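Local coordinates for designed helical repeat protein (Synthetic construct, PDB 5CWG) that has no known natural function, being a computationally designed protein whose repeated helices stack side by side into an extended helical repeat architecture, at residues Arg11-Val16 and Ala33-Phe38. Residues are numbered along the deposited sequence; the frame is centred on the assembly and turned at random.
Sequences RLVKIV and AAREAF
Ala34 presses its methyl group into the surface of helix 3-23 between Leu12, Val13 and Val16, and this small side chain lies where the two helices come close. Its CB lies 3.7 Å from Val13 CA, touching the backbone itself, and 3.8 Å from Val16 CB. Such closeness at an alanine lets the two segment axes come within 8.7 Å while running roughly antiparallel, at 140° between their directions. Leu12 flanks the methyl on the side toward Phe38: with CG anti to the backbone N (chi1 -179°), its CD2 reaches the backbone of helix 27-47, 3.6 Å from Ala34 O, a carbonyl already engaged by Phe38 N in the helical bonding. Leu12 CD2 lies 4.2 Å from Phe38 CB, a looser contact made at the CB rather than at the ring.

Packing thins out beyond Val13. Its CG2, set beside the backbone N, touches both Ala34 CB and, at 3.9 Å, Arg35 CG; from there the arginine chain runs extended to NE, carrying its charged end out on the solvent side, so that it is the aliphatic CG that meets the valine. The contact rests on van der Waals packing, with no polar bond between the two segments, and joins the two helices of the N-terminal hairpin. On its buried side the next hairpin closes over it: Leu12 and Phe38 meet Ile63 and Ile60 of helix 53-73, while Val16 and Ala37 rest on Ile77 and Ala85 of helix 77-98.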
# COMPACT_ATOMS: atom_id res chain seq x y z
N ARG A 11 -11.08 9.73 -12.45
CA ARG A 11 -9.96 10.54 -11.99
C ARG A 11 -8.67 9.74 -12.10
O ARG A 11 -7.64 10.26 -12.56
CB ARG A 11 -10.16 11.01 -10.55
CG ARG A 11 -11.19 12.13 -10.42
CD ARG A 11 -11.14 12.84 -9.05
NE ARG A 11 -11.60 12.04 -7.93
CZ ARG A 11 -12.87 11.93 -7.55
NH1 ARG A 11 -13.82 12.56 -8.23
NH2 ARG A 11 -13.20 11.18 -6.50
N LEU A 12 -8.71 8.48 -11.69
CA LEU A 12 -7.52 7.63 -11.80
C LEU A 12 -7.10 7.43 -13.25
O LEU A 12 -5.92 7.53 -13.58
CB LEU A 12 -7.76 6.30 -11.12
CG LEU A 12 -6.52 5.37 -11.19
CD1 LEU A 12 -5.35 5.94 -10.37
CD2 LEU A 12 -6.89 3.98 -10.73
N VAL A 13 -8.05 7.14 -14.12
CA VAL A 13 -7.74 6.93 -15.52
C VAL A 13 -7.02 8.16 -16.09
O VAL A 13 -6.00 8.04 -16.79
CB VAL A 13 -8.99 6.62 -16.34
CG1 VAL A 13 -8.67 6.63 -17.83
CG2 VAL A 13 -9.52 5.25 -15.97
N LYS A 14 -7.54 9.34 -15.80
CA LYS A 14 -6.96 10.57 -16.32
C LYS A 14 -5.53 10.74 -15.83
O LYS A 14 -4.66 11.14 -16.60
CB LYS A 14 -7.83 11.76 -15.93
CG LYS A 14 -7.39 13.08 -16.52
CD LYS A 14 -8.45 14.13 -16.33
CE LYS A 14 -7.93 15.50 -16.71
NZ LYS A 14 -6.85 15.94 -15.78
N ILE A 15 -5.28 10.44 -14.56
CA ILE A 15 -3.95 10.53 -13.97
C ILE A 15 -2.98 9.58 -14.68
O ILE A 15 -1.90 9.99 -15.13
CB ILE A 15 -3.98 10.16 -12.44
CG1 ILE A 15 -4.73 11.22 -11.62
CG2 ILE A 15 -2.57 9.97 -11.87
CD1 ILE A 15 -5.12 10.74 -10.22
N VAL A 16 -3.35 8.32 -14.75
CA VAL A 16 -2.45 7.30 -15.28
C VAL A 16 -2.16 7.60 -16.75
O VAL A 16 -1.00 7.54 -17.21
CB VAL A 16 -3.01 5.89 -15.06
CG1 VAL A 16 -2.06 4.87 -15.64
CG2 VAL A 16 -3.19 5.63 -13.58
N ALA A 33 -4.77 -0.35 -17.86
CA ALA A 33 -4.16 -0.61 -16.58
C ALA A 33 -4.86 0.13 -15.45
O ALA A 33 -5.07 -0.40 -14.36
CB ALA A 33 -2.68 -0.27 -16.60
N ALA A 34 -5.20 1.40 -15.68
CA ALA A 34 -5.91 2.19 -14.67
C ALA A 34 -7.27 1.58 -14.33
O ALA A 34 -7.66 1.50 -13.17
CB ALA A 34 -6.06 3.62 -15.12
N ARG A 35 -8.01 1.21 -15.38
CA ARG A 35 -9.31 0.59 -15.18
C ARG A 35 -9.22 -0.72 -14.42
O ARG A 35 -9.99 -0.95 -13.50
CB ARG A 35 -10.00 0.41 -16.52
CG ARG A 35 -10.42 1.70 -17.16
CD ARG A 35 -10.87 1.56 -18.61
NE ARG A 35 -11.45 2.81 -19.10
CZ ARG A 35 -11.73 3.08 -20.36
NH1 ARG A 35 -11.43 2.21 -21.32
NH2 ARG A 35 -12.27 4.25 -20.67
N GLU A 36 -8.27 -1.55 -14.80
CA GLU A 36 -8.11 -2.83 -14.13
C GLU A 36 -7.58 -2.65 -12.71
O GLU A 36 -8.01 -3.36 -11.78
CB GLU A 36 -7.23 -3.76 -14.96
CG GLU A 36 -7.95 -4.18 -16.24
CD GLU A 36 -7.20 -5.20 -17.07
OE1 GLU A 36 -5.97 -5.32 -16.94
OE2 GLU A 36 -7.85 -5.86 -17.89
N ALA A 37 -6.71 -1.66 -12.50
CA ALA A 37 -6.21 -1.37 -11.17
C ALA A 37 -7.37 -0.92 -10.26
O ALA A 37 -7.47 -1.34 -9.11
CB ALA A 37 -5.15 -0.29 -11.22
N PHE A 38 -8.23 -0.06 -10.80
CA PHE A 38 -9.37 0.41 -10.03
C PHE A 38 -10.26 -0.75 -9.61
O PHE A 38 -10.67 -0.85 -8.45
CB PHE A 38 -10.18 1.45 -10.81
CG PHE A 38 -11.32 1.97 -10.01
CD1 PHE A 38 -12.57 1.37 -10.06
CD2 PHE A 38 -11.15 3.04 -9.16
CE1 PHE A 38 -13.61 1.81 -9.26
CE2 PHE A 38 -12.18 3.48 -8.39
CZ PHE A 38 -13.41 2.87 -8.44